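Local coordinates for peptidase M14 domain-containing protein (Shewanella amazonensis, PDB 2QVP) that probably works as a zinc-dependent hydrolase of the M14 metallocarboxypeptidase family, though its substrate is not established, at residues A[69-74]-A[165-170]; A[156-161]-A[230-235]; A[177-182]-A[240-245]; A[201-206]-A[256-261]. One frame throughout, in Å; residues are numbered along the deposited sequence. Where two conformers were deposited one is given.

Overall arrangement
From the N terminus, segment 69-74 of strand 67-72 pairs with 165-170, 91 residues on, in interaction 1, near the spatial centre of the chain. Helix 154-160, just before that partner, is met by helix 229-235 in interaction 2, so interactions 1 and 2 cross, and Leu233 touches both Leu69 and Ile165. Interaction 3 starts after interaction 1 has closed and crosses interaction 2; its strand 241-247 also borders strand 165-171, which makes one sheet of both pairings. Interaction 4 crosses interactions 2 and 3 and fastens the loop after helix 190-200 to helix 252-270. Interactions 2 and 4 lie on opposite sides of the chain's centre, about 25 Å apart between centres.

Interaction 1 of 4, residues A[69-74]-A[165-170]; sequences LISAGF and ILTCHE
Strands 69-72 and 165-170 run parallel, 18° apart, with Leu69 level with Ile165, Ile70 with Leu166 and Ser71 with Thr167. The backbone ladder alternates as parallel strands do: Leu166 N donates to Leu69 O (3.0 Å), Ser71 N to Leu166 O (2.8 Å) and Cys168 N to Ser71 O (2.9 Å). On the face carrying Leu69, Ser71 and Thr167, a side-chain bond crosses as well: in the conformer described, Thr167 OG1 gives its proton to Ser71 OG at 2.9 Å. Ser71 OG stands between its backbone N and carbonyl carbon (chi1 55°), which turns it toward Thr167 and also into the plane of the Phe74 ring, at its edge. With an alanine here the hydroxyl is gone, and Thr167 OG1 would probably lose this acceptor and be freer to turn. These are central strands of the mixed sheet in the M14 alpha/beta fold; past Ala72 the chain turns at Gly73, whose positive phi suits glycine. A water joins the two segments there, accepting from Gly73 N and donating to Cys168 O at 2.6 Å. Phe74 then swings back across the same Thr167 conformer, its CE1 3.6 Å from Thr167 CG2. Ile165 sends CD1 alongside Leu69, 4.0 Å from Leu69 CG. Ile70, Leu166 and Cys168 lie on the other face, where Met263 and Phe266 of helix 252-270 cover Leu166. Beyond the pairing, His169 touches Glu245, the predicted proton donor/acceptor.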
loop_
_atom_site.group_PDB
_atom_site.type_symbol
_atom_site.label_atom_id
_atom_site.label_comp_id
_atom_site.label_asym_id
_atom_site.label_seq_id
_atom_site.Cartn_x
_atom_site.Cartn_y
_atom_site.Cartn_z
ATOM N N LEU A 69 -6.642 6.467 0.840
ATOM C CA LEU A 69 -6.272 5.220 1.525
ATOM C C LEU A 69 -4.879 4.798 1.074
ATOM O O LEU A 69 -4.572 4.820 -0.137
ATOM C CB LEU A 69 -7.275 4.106 1.250
ATOM C CG LEU A 69 -7.015 2.715 1.881
ATOM C CD1 LEU A 69 -6.944 2.781 3.390
ATOM C CD2 LEU A 69 -8.069 1.721 1.438
ATOM N N ILE A 70 -4.046 4.414 2.043
ATOM C CA ILE A 70 -2.754 3.883 1.781
ATOM C C ILE A 70 -2.713 2.465 2.322
ATOM O O ILE A 70 -3.004 2.273 3.497
ATOM C CB ILE A 70 -1.625 4.696 2.434
ATOM C CG1 ILE A 70 -1.673 6.184 1.994
ATOM C CG2 ILE A 70 -0.303 4.032 2.093
ATOM C CD1 ILE A 70 -0.546 7.036 2.528
ATOM N N SER A 71 -2.347 1.477 1.494
ATOM C CA SER A 71 -2.237 0.091 1.992
ATOM C C SER A 71 -0.830 -0.493 1.780
ATOM O O SER A 71 -0.094 -0.082 0.877
ATOM C CB SER A 71 -3.310 -0.827 1.397
ATOM O OG SER A 71 -3.285 -0.803 -0.018
ATOM N N ALA A 72 -0.451 -1.428 2.640
ATOM C CA ALA A 72 0.853 -2.065 2.530
ATOM C C ALA A 72 0.814 -3.481 3.073
ATOM O O ALA A 72 -0.134 -3.869 3.749
ATOM C CB ALA A 72 1.929 -1.239 3.259
ATOM N N GLY A 73 1.822 -4.257 2.683
ATOM C CA GLY A 73 2.043 -5.604 3.201
ATOM C C GLY A 73 1.108 -6.717 2.798
ATOM O O GLY A 73 0.818 -7.572 3.613
ATOM N N PHE A 74 0.621 -6.693 1.563
ATOM C CA PHE A 74 -0.176 -7.795 1.027
ATOM C C PHE A 74 0.698 -9.040 0.864
ATOM O O PHE A 74 0.246 -10.157 1.118
ATOM C CB PHE A 74 -0.808 -7.420 -0.310
ATOM C CG PHE A 74 -2.038 -6.589 -0.166
ATOM C CD1 PHE A 74 -1.961 -5.198 -0.062
ATOM C CD2 PHE A 74 -3.292 -7.196 -0.087
ATOM C CE1 PHE A 74 -3.096 -4.449 0.099
ATOM C CE2 PHE A 74 -4.430 -6.443 0.071
ATOM C CZ PHE A 74 -4.336 -5.069 0.161
ATOM N N ILE A 165 -6.300 5.571 -4.033
ATOM C CA ILE A 165 -5.696 4.418 -3.410
ATOM C C ILE A 165 -4.207 4.354 -3.814
ATOM O O ILE A 165 -3.846 4.549 -4.979
ATOM C CB ILE A 165 -6.417 3.062 -3.730
ATOM C CG1 ILE A 165 -5.624 1.875 -3.165
ATOM C CG2 ILE A 165 -6.737 2.830 -5.254
ATOM C CD1 ILE A 165 -5.433 1.951 -1.660
ATOM N N LEU A 166 -3.342 4.161 -2.821
ATOM C CA LEU A 166 -1.944 3.891 -3.053
ATOM C C LEU A 166 -1.635 2.599 -2.301
ATOM O O LEU A 166 -1.875 2.568 -1.089
ATOM C CB LEU A 166 -1.064 5.000 -2.529
ATOM C CG LEU A 166 0.469 4.743 -2.437
ATOM C CD1 LEU A 166 1.094 4.534 -3.804
ATOM C CD2 LEU A 166 1.181 5.863 -1.733
ATOM N N THR A 167 -1.211 1.540 -3.012
ATOM C CA THR A 167 -0.770 0.312 -2.354
ATOM C C THR A 167 0.737 0.211 -2.583
ATOM O O THR A 167 1.220 0.390 -3.686
ATOM C CB THR A 167 -1.488 -0.940 -2.835
ATOM O OG1 THR A 167 -2.890 -0.684 -2.883
ATOM C CG2 THR A 167 -1.236 -2.061 -1.876
ATOM N N CYS A 168 1.478 -0.091 -1.519
ATOM C CA CYS A 168 2.915 -0.091 -1.575
ATOM C C CYS A 168 3.522 -1.475 -1.633
ATOM O O CYS A 168 3.688 -2.147 -0.606
ATOM C CB CYS A 168 3.428 0.749 -0.398
ATOM S SG CYS A 168 2.876 2.511 -0.640
ATOM N N HIS A 169 3.866 -1.861 -2.859
ATOM C CA HIS A 169 4.476 -3.162 -3.173
ATOM C C HIS A 169 5.973 -3.057 -3.400
ATOM O O HIS A 169 6.528 -1.957 -3.416
ATOM C CB HIS A 169 3.814 -3.750 -4.425
ATOM C CG HIS A 169 2.498 -4.398 -4.154
ATOM N ND1 HIS A 169 1.431 -3.711 -3.626
ATOM C CD2 HIS A 169 2.076 -5.668 -4.341
ATOM C CE1 HIS A 169 0.416 -4.538 -3.482
ATOM N NE2 HIS A 169 0.779 -5.728 -3.911
ATOM N N GLU A 170 6.600 -4.235 -3.518
ATOM C CA GLU A 170 7.973 -4.379 -3.888
ATOM C C GLU A 170 8.057 -5.523 -4.881
ATOM O O GLU A 170 7.298 -6.491 -4.775
ATOM C CB GLU A 170 8.850 -4.732 -2.700
ATOM C CG GLU A 170 8.728 -3.841 -1.525
ATOM C CD GLU A 170 10.036 -3.735 -0.836
ATOM O OE1 GLU A 170 10.809 -2.883 -1.309
ATOM O OE2 GLU A 170 10.281 -4.460 0.158
HETATM O O HOH W 1 4.285 -4.149 0.931
#

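Interaction 2 of 4, residues A[156-161]-A[230-235]; sequences LLQVAS and ESFLVR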
loop_
_atom_site.group_PDB
_atom_site.type_symbol
_atom_site.label_atom_id
_atom_site.label_comp_id
_atom_site.label_asym_id
_atom_site.label_seq_id
_atom_site.Cartn_x
_atom_site.Cartn_y
_atom_site.Cartn_z
ATOM N N LEU A 156 -16.601 0.539 3.873
ATOM C CA LEU A 156 -15.662 1.386 4.615
ATOM C C LEU A 156 -14.392 1.708 3.810
ATOM O O LEU A 156 -13.969 2.849 3.786
ATOM C CB LEU A 156 -15.250 0.703 5.932
ATOM C CG LEU A 156 -14.302 1.414 6.911
ATOM C CD1 LEU A 156 -14.982 2.615 7.476
ATOM C CD2 LEU A 156 -13.869 0.471 8.024
ATOM N N LEU A 157 -13.824 0.687 3.152
ATOM C CA LEU A 157 -12.589 0.824 2.383
ATOM C C LEU A 157 -12.801 1.558 1.063
ATOM O O LEU A 157 -11.875 2.192 0.551
ATOM C CB LEU A 157 -11.979 -0.554 2.153
ATOM C CG LEU A 157 -11.612 -1.316 3.430
ATOM C CD1 LEU A 157 -11.359 -2.766 3.095
ATOM C CD2 LEU A 157 -10.400 -0.681 4.153
ATOM N N GLN A 158 -14.001 1.440 0.506
ATOM C CA GLN A 158 -14.368 2.146 -0.715
ATOM C C GLN A 158 -14.530 3.646 -0.421
ATOM O O GLN A 158 -13.994 4.482 -1.151
ATOM C CB GLN A 158 -15.630 1.548 -1.334
ATOM C CG GLN A 158 -15.452 0.118 -1.899
ATOM C CD GLN A 158 -16.781 -0.571 -2.249
ATOM O OE1 GLN A 158 -17.827 -0.261 -1.688
ATOM N NE2 GLN A 158 -16.731 -1.499 -3.183
ATOM N N VAL A 159 -15.229 3.968 0.670
ATOM C CA VAL A 159 -15.368 5.351 1.127
ATOM C C VAL A 159 -13.991 5.936 1.455
ATOM O O VAL A 159 -13.683 7.052 1.046
ATOM C CB VAL A 159 -16.291 5.488 2.383
ATOM C CG1 VAL A 159 -16.271 6.910 2.940
ATOM C CG2 VAL A 159 -17.717 5.056 2.062
ATOM N N ALA A 160 -13.178 5.148 2.148
ATOM C CA ALA A 160 -11.813 5.526 2.559
ATOM C C ALA A 160 -10.882 5.852 1.390
ATOM O O ALA A 160 -9.974 6.614 1.573
ATOM C CB ALA A 160 -11.196 4.437 3.418
ATOM N N SER A 161 -11.113 5.248 0.225
ATOM C CA SER A 161 -10.292 5.432 -0.969
ATOM C C SER A 161 -10.988 6.154 -2.132
ATOM O O SER A 161 -10.508 6.119 -3.261
ATOM C CB SER A 161 -9.896 4.050 -1.455
ATOM O OG SER A 161 -11.050 3.346 -1.831
ATOM N N GLU A 230 -6.232 -2.969 -5.418
ATOM C CA GLU A 230 -6.260 -1.639 -6.094
ATOM C C GLU A 230 -7.155 -1.613 -7.347
ATOM O O GLU A 230 -7.802 -0.613 -7.599
ATOM C CB GLU A 230 -4.823 -1.089 -6.389
ATOM C CG GLU A 230 -3.913 -1.853 -7.364
ATOM C CD GLU A 230 -3.213 -3.105 -6.778
ATOM O OE1 GLU A 230 -3.496 -3.514 -5.620
ATOM O OE2 GLU A 230 -2.390 -3.705 -7.505
ATOM N N SER A 231 -7.157 -2.685 -8.134
ATOM C CA SER A 231 -8.095 -2.828 -9.257
ATOM C C SER A 231 -9.534 -2.789 -8.727
ATOM O O SER A 231 -10.375 -2.099 -9.280
ATOM C CB SER A 231 -7.891 -4.142 -10.026
ATOM O OG SER A 231 -6.717 -4.115 -10.799
ATOM N N PHE A 232 -9.792 -3.539 -7.653
ATOM C CA PHE A 232 -11.108 -3.553 -7.005
ATOM C C PHE A 232 -11.564 -2.142 -6.570
ATOM O O PHE A 232 -12.673 -1.732 -6.861
ATOM C CB PHE A 232 -11.098 -4.543 -5.807
ATOM C CG PHE A 232 -12.259 -4.352 -4.830
ATOM C CD1 PHE A 232 -13.515 -4.815 -5.136
ATOM C CD2 PHE A 232 -12.064 -3.722 -3.611
ATOM C CE1 PHE A 232 -14.597 -4.617 -4.248
ATOM C CE2 PHE A 232 -13.123 -3.538 -2.715
ATOM C CZ PHE A 232 -14.395 -3.985 -3.044
ATOM N N LEU A 233 -10.709 -1.428 -5.848
ATOM C CA LEU A 233 -11.046 -0.075 -5.353
ATOM C C LEU A 233 -11.188 0.968 -6.443
ATOM O O LEU A 233 -12.009 1.875 -6.281
ATOM C CB LEU A 233 -10.034 0.404 -4.309
ATOM C CG LEU A 233 -10.075 -0.314 -2.962
ATOM C CD1 LEU A 233 -9.014 0.290 -2.088
ATOM C CD2 LEU A 233 -11.489 -0.200 -2.324
ATOM N N VAL A 234 -10.407 0.844 -7.536
ATOM C CA VAL A 234 -10.555 1.729 -8.704
ATOM C C VAL A 234 -11.897 1.427 -9.418
ATOM O O VAL A 234 -12.644 2.373 -9.755
ATOM C CB VAL A 234 -9.355 1.650 -9.672
ATOM C CG1 VAL A 234 -9.668 2.333 -11.002
ATOM C CG2 VAL A 234 -8.093 2.217 -8.995
ATOM N N ARG A 235 -12.230 0.136 -9.592
ATOM C CA ARG A 235 -13.511 -0.240 -10.205
ATOM C C ARG A 235 -14.659 0.124 -9.255
ATOM O O ARG A 235 -15.749 0.367 -9.717
ATOM C CB ARG A 235 -13.593 -1.734 -10.587
ATOM C CG ARG A 235 -12.483 -2.263 -11.536
ATOM C CD ARG A 235 -12.746 -2.586 -13.027
ATOM N NE ARG A 235 -12.756 -1.464 -13.975
ATOM C CZ ARG A 235 -12.438 -1.535 -15.285
ATOM N NH1 ARG A 235 -12.048 -2.667 -15.895
ATOM N NH2 ARG A 235 -12.501 -0.429 -16.021
HETATM O O HOH W 2 -12.852 2.711 -3.949
#
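Ser161 OG is gripped from two directions: it donates to Leu157 O at 2.8 Å, in the carbonyl plane on a lone pair, and accepts from a water at 2.9 Å. The same water donates to Leu233 O (2.6 Å), so a water links the residue just past the first helix to the backbone of the second. Leu233 covers this polar pair with its isobutyl end, its CD2 coming 3.6 Å from Ser161 OG and lying near Leu157 O as well. Leu233 CD2 also meets Gln158 CG at 4.0 Å. A valine in place of Ser161 would remove the hydroxyl, and the carbonyl of Leu157 and the bridging water would probably each lose a partner. Farther out, Gln158 reaches across to Phe232 with its chain extended beyond CG (chi2 168°), putting NE2 3.4 Å from Phe232 CZ. The amide and ring planes are only 19° apart, and NE2 has a weak hydrogen bond to Ser236. Ile132 of strand 131-133 touches both Gln158 and Phe232, while Leu233 rests on Ile165. Segments 156-160 and 230-235 cross at 74°, axes 9.9 Å apart, as parts of two helices layered on one side of the central sheet of an alpha/beta fold.

Interaction 3 of 4, residues A[177-182]-A[240-245]; sequences TYVYTF and VGCCSE
Glu245, which gives up the most surface here, lies along Tyr178 at one end of an antiparallel strand pair. Its CB sits over one face of the Tyr178 ring, 3.7 Å from the ring centroid, and CG follows at 3.5 Å from Tyr178 CZ. The chain bends at chi2 (-80°), which lays the carboxylate nearly flat to that ring, with 13° between the planes. Its OE2 approaches Tyr180 CE1 at 3.6 Å; Cys243 O lies at the edge of the same Tyr180 ring. Tyr178 OH bonds to Asp171. At the far end, Phe182 rests the edge of its ring against the backbone of Gly241, CD1 to C 4.0 Å. Between these ends the strands bond in pairs: Tyr180 N to Cys243 O is almost straight (174°), answered by Cys243 N to Tyr180 O at 2.8 Å. Glu245 N donates to Tyr178 O (3.0 Å), and beyond the ladder the Thr177 hydroxyl adds a side-chain bond to Glu245 O, OG1 standing 2.8 Å away and above the carbonyl plane. Glu245 is the predicted proton donor/acceptor, and its bonded N and O, with aliphatic packing on Tyr178, are consistent with these contacts helping to place its carboxylate.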
loop_
_atom_site.group_PDB
_atom_site.type_symbol
_atom_site.label_atom_id
_atom_site.label_comp_id
_atom_site.label_asym_id
_atom_site.label_seq_id
_atom_site.Cartn_x
_atom_site.Cartn_y
_atom_site.Cartn_z
ATOM N N THR A 177 12.839 0.422 -10.538
ATOM C CA THR A 177 11.521 0.733 -9.980
ATOM C C THR A 177 10.548 1.141 -11.081
ATOM O O THR A 177 10.941 1.529 -12.181
ATOM C CB THR A 177 11.637 1.804 -8.833
ATOM O OG1 THR A 177 10.441 1.814 -8.025
ATOM C CG2 THR A 177 11.905 3.174 -9.382
ATOM N N TYR A 178 9.265 1.010 -10.768
ATOM C CA TYR A 178 8.187 1.320 -11.683
ATOM C C TYR A 178 6.906 1.418 -10.854
ATOM O O TYR A 178 6.913 1.199 -9.646
ATOM C CB TYR A 178 8.051 0.251 -12.784
ATOM C CG TYR A 178 7.703 -1.137 -12.281
ATOM C CD1 TYR A 178 8.678 -1.954 -11.733
ATOM C CD2 TYR A 178 6.394 -1.637 -12.373
ATOM C CE1 TYR A 178 8.376 -3.206 -11.253
ATOM C CE2 TYR A 178 6.080 -2.907 -11.914
ATOM C CZ TYR A 178 7.091 -3.694 -11.358
ATOM O OH TYR A 178 6.836 -4.960 -10.867
ATOM N N VAL A 179 5.832 1.804 -11.512
ATOM C CA VAL A 179 4.529 1.935 -10.884
ATOM C C VAL A 179 3.434 1.423 -11.818
ATOM O O VAL A 179 3.586 1.421 -13.062
ATOM C CB VAL A 179 4.221 3.401 -10.506
ATOM C CG1 VAL A 179 5.098 3.861 -9.357
ATOM C CG2 VAL A 179 4.363 4.317 -11.761
ATOM N N TYR A 180 2.369 0.927 -11.184
ATOM C CA TYR A 180 1.132 0.565 -11.828
ATOM C C TYR A 180 0.281 1.753 -11.485
ATOM O O TYR A 180 0.202 2.094 -10.305
ATOM C CB TYR A 180 0.457 -0.678 -11.234
ATOM C CG TYR A 180 1.061 -2.013 -11.596
ATOM C CD1 TYR A 180 2.076 -2.559 -10.822
ATOM C CD2 TYR A 180 0.641 -2.713 -12.726
ATOM C CE1 TYR A 180 2.660 -3.771 -11.163
ATOM C CE2 TYR A 180 1.213 -3.946 -13.067
ATOM C CZ TYR A 180 2.222 -4.455 -12.289
ATOM O OH TYR A 180 2.763 -5.667 -12.606
ATOM N N THR A 181 -0.339 2.403 -12.462
ATOM C CA THR A 181 -1.247 3.504 -12.131
ATOM C C THR A 181 -2.586 3.387 -12.853
ATOM O O THR A 181 -2.722 2.718 -13.886
ATOM C CB THR A 181 -0.619 4.887 -12.431
ATOM O OG1 THR A 181 -0.364 4.990 -13.832
ATOM C CG2 THR A 181 0.680 5.099 -11.640
ATOM N N PHE A 182 -3.562 4.070 -12.276
ATOM C CA PHE A 182 -4.907 4.130 -12.755
ATOM C C PHE A 182 -5.337 5.588 -12.776
ATOM O O PHE A 182 -5.306 6.248 -11.733
ATOM C CB PHE A 182 -5.845 3.331 -11.840
ATOM C CG PHE A 182 -5.511 1.854 -11.731
ATOM C CD1 PHE A 182 -4.598 1.393 -10.779
ATOM C CD2 PHE A 182 -6.141 0.940 -12.541
ATOM C CE1 PHE A 182 -4.292 0.041 -10.687
ATOM C CE2 PHE A 182 -5.854 -0.403 -12.452
ATOM C CZ PHE A 182 -4.943 -0.862 -11.528
ATOM N N VAL A 240 -8.244 7.836 -8.588
ATOM C CA VAL A 240 -6.977 7.454 -9.176
ATOM C C VAL A 240 -6.413 6.345 -8.323
ATOM O O VAL A 240 -6.884 6.128 -7.192
ATOM C CB VAL A 240 -5.978 8.639 -9.222
ATOM C CG1 VAL A 240 -6.422 9.680 -10.244
ATOM C CG2 VAL A 240 -5.823 9.236 -7.828
ATOM N N GLY A 241 -5.430 5.623 -8.858
ATOM C CA GLY A 241 -4.811 4.553 -8.076
ATOM C C GLY A 241 -3.358 4.405 -8.396
ATOM O O GLY A 241 -2.912 4.813 -9.450
ATOM N N CYS A 242 -2.614 3.798 -7.477
ATOM C CA CYS A 242 -1.237 3.497 -7.736
ATOM C C CYS A 242 -0.817 2.271 -6.945
ATOM O O CYS A 242 -1.267 2.074 -5.827
ATOM C CB CYS A 242 -0.339 4.663 -7.366
ATOM S SG CYS A 242 1.430 4.384 -7.672
ATOM N N CYS A 243 -0.037 1.418 -7.586
ATOM C CA CYS A 243 0.635 0.327 -6.910
ATOM C C CYS A 243 2.104 0.578 -7.231
ATOM O O CYS A 243 2.508 0.362 -8.363
ATOM C CB CYS A 243 0.151 -1.023 -7.380
ATOM S SG CYS A 243 1.034 -2.371 -6.644
ATOM N N SER A 244 2.850 1.144 -6.269
ATOM C CA SER A 244 4.282 1.448 -6.409
ATOM C C SER A 244 5.088 0.158 -6.238
ATOM O O SER A 244 4.703 -0.688 -5.447
ATOM C CB SER A 244 4.688 2.477 -5.359
ATOM O OG SER A 244 4.226 2.041 -4.083
ATOM N N GLU A 245 6.172 -0.015 -6.993
ATOM C CA GLU A 245 6.980 -1.243 -6.918
ATOM C C GLU A 245 8.448 -0.919 -6.637
ATOM O O GLU A 245 9.205 -0.652 -7.553
ATOM C CB GLU A 245 6.825 -2.046 -8.211
ATOM C CG GLU A 245 5.406 -2.580 -8.453
ATOM C CD GLU A 245 5.066 -3.828 -7.676
ATOM O OE1 GLU A 245 5.915 -4.406 -6.967
ATOM O OE2 GLU A 245 3.910 -4.249 -7.807
#

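Interaction 4 of 4, residues A[201-206]-A[256-261]; sequences QYFPIA and ILANAA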
loop_
_atom_site.group_PDB
_atom_site.type_symbol
_atom_site.label_atom_id
_atom_site.label_comp_id
_atom_site.label_asym_id
_atom_site.label_seq_id
_atom_site.Cartn_x
_atom_site.Cartn_y
_atom_site.Cartn_z
ATOM N N GLN A 201 13.890 9.080 -7.579
ATOM C CA GLN A 201 14.892 9.819 -6.823
ATOM C C GLN A 201 15.797 8.834 -6.085
ATOM O O GLN A 201 16.942 9.177 -5.775
ATOM C CB GLN A 201 14.257 10.792 -5.816
ATOM C CG GLN A 201 13.286 11.836 -6.387
ATOM C CD GLN A 201 13.901 12.752 -7.438
ATOM O OE1 GLN A 201 14.979 13.305 -7.225
ATOM N NE2 GLN A 201 13.200 12.938 -8.566
ATOM N N TYR A 202 15.281 7.635 -5.789
ATOM C CA TYR A 202 16.022 6.585 -5.094
ATOM C C TYR A 202 16.610 5.520 -6.030
ATOM O O TYR A 202 17.729 5.057 -5.785
ATOM C CB TYR A 202 15.126 5.939 -4.010
ATOM C CG TYR A 202 14.729 6.934 -2.953
ATOM C CD1 TYR A 202 13.605 7.745 -3.114
ATOM C CD2 TYR A 202 15.511 7.108 -1.803
ATOM C CE1 TYR A 202 13.266 8.701 -2.169
ATOM C CE2 TYR A 202 15.159 8.051 -0.832
ATOM C CZ TYR A 202 14.039 8.850 -1.031
ATOM O OH TYR A 202 13.673 9.778 -0.086
ATOM N N PHE A 203 15.900 5.138 -7.101
ATOM C CA PHE A 203 16.376 4.043 -7.970
ATOM C C PHE A 203 16.212 4.291 -9.446
ATOM O O PHE A 203 15.390 5.105 -9.834
ATOM C CB PHE A 203 15.566 2.776 -7.681
ATOM C CG PHE A 203 15.328 2.530 -6.249
ATOM C CD1 PHE A 203 16.357 2.089 -5.445
ATOM C CD2 PHE A 203 14.055 2.729 -5.693
ATOM C CE1 PHE A 203 16.144 1.861 -4.082
ATOM C CE2 PHE A 203 13.831 2.505 -4.338
ATOM C CZ PHE A 203 14.873 2.063 -3.538
ATOM N N PRO A 204 16.934 3.527 -10.286
ATOM C CA PRO A 204 16.682 3.708 -11.717
ATOM C C PRO A 204 15.266 3.237 -12.103
ATOM O O PRO A 204 14.726 2.302 -11.482
ATOM C CB PRO A 204 17.746 2.836 -12.393
ATOM C CG PRO A 204 18.624 2.298 -11.305
ATOM C CD PRO A 204 17.941 2.482 -10.016
ATOM N N ILE A 205 14.669 3.913 -13.082
ATOM C CA ILE A 205 13.323 3.594 -13.554
ATOM C C ILE A 205 13.452 2.390 -14.486
ATOM O O ILE A 205 14.427 2.307 -15.245
ATOM C CB ILE A 205 12.651 4.804 -14.288
ATOM C CG1 ILE A 205 12.568 6.056 -13.384
ATOM C CG2 ILE A 205 11.299 4.431 -14.795
ATOM C CD1 ILE A 205 11.850 5.856 -12.064
ATOM N N ALA A 206 12.497 1.456 -14.405
ATOM C CA ALA A 206 12.500 0.239 -15.233
ATOM C C ALA A 206 12.379 0.573 -16.738
ATOM O O ALA A 206 11.550 1.406 -17.133
ATOM C CB ALA A 206 11.372 -0.739 -14.784
ATOM N N ILE A 256 12.693 1.691 2.138
ATOM C CA ILE A 256 11.842 2.291 3.178
ATOM C C ILE A 256 11.642 3.795 2.890
ATOM O O ILE A 256 10.501 4.294 2.909
ATOM C CB ILE A 256 12.377 2.036 4.616
ATOM C CG1 ILE A 256 12.192 0.562 5.000
ATOM C CG2 ILE A 256 11.665 2.936 5.642
ATOM C CD1 ILE A 256 12.872 0.156 6.305
ATOM N N LEU A 257 12.730 4.495 2.566
ATOM C CA LEU A 257 12.632 5.934 2.294
ATOM C C LEU A 257 11.834 6.240 1.043
ATOM O O LEU A 257 11.069 7.199 1.044
ATOM C CB LEU A 257 14.013 6.583 2.241
ATOM C CG LEU A 257 14.781 6.558 3.561
ATOM C CD1 LEU A 257 16.280 6.898 3.373
ATOM C CD2 LEU A 257 14.101 7.486 4.564
ATOM N N ALA A 258 12.014 5.425 -0.001
ATOM C CA ALA A 258 11.317 5.578 -1.265
ATOM C C ALA A 258 9.837 5.366 -1.113
ATOM O O ALA A 258 9.033 6.102 -1.692
ATOM C CB ALA A 258 11.885 4.594 -2.304
ATOM N N ASN A 259 9.464 4.340 -0.352
ATOM C CA ASN A 259 8.065 4.101 -0.046
ATOM C C ASN A 259 7.412 5.309 0.640
ATOM O O ASN A 259 6.367 5.798 0.193
ATOM C CB ASN A 259 7.905 2.808 0.772
ATOM C CG ASN A 259 7.846 1.581 -0.116
ATOM O OD1 ASN A 259 6.804 1.276 -0.658
ATOM N ND2 ASN A 259 8.954 0.865 -0.248
ATOM N N ALA A 260 8.039 5.794 1.701
ATOM C CA ALA A 260 7.553 6.979 2.433
ATOM C C ALA A 260 7.425 8.217 1.531
ATOM O O ALA A 260 6.487 9.003 1.683
ATOM C CB ALA A 260 8.478 7.292 3.577
ATOM N N ALA A 261 8.393 8.371 0.621
ATOM C CA ALA A 261 8.478 9.471 -0.364
ATOM C C ALA A 261 7.283 9.441 -1.314
ATOM O O ALA A 261 6.675 10.481 -1.587
ATOM C CB ALA A 261 9.763 9.362 -1.145
#
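The loop that leaves helix 190-200 docks here on helix 252-270, the long C-terminal helix of the alpha/beta fold, through two consecutive aromatic residues. Tyr202 carries most of the contact. It lays one ring face over the helix backbone, with Ala258 CA 3.6 Å above the ring plane and toward the rim, and three side chains also touch the ring. Leu257 CB meets Tyr202 CE2 at 3.6 Å, Ala258 CB meets Tyr202 CD1 at 3.7 Å, and Ala261 CB, one turn on from Ala258, meets Tyr202 CE1 at 3.7 Å. The tyrosine's CB points toward the helix, and CG anti to the carbonyl carbon (chi1 -63°) lets the ring reach the helix backbone. Phe203 comes in from beside it, its CE2 3.5 Å from Ala258 CB, so the one small methyl is shared by two rings. Tyr202 CB in turn sits over the centre of the Phe203 ring, so these neighbours pack on each other within the loop. The small side chains of Ala258 and Ala261 are consistent with a ring lying this close to the helix. Around the contact, Phe203 also packs on Thr246 and Pro247 of strand 241-247, Pro204 and Ala206 bond through their backbones to Thr177 beside strand 178-182, and His87 of helix 80-91 touches Leu257 and Ala260.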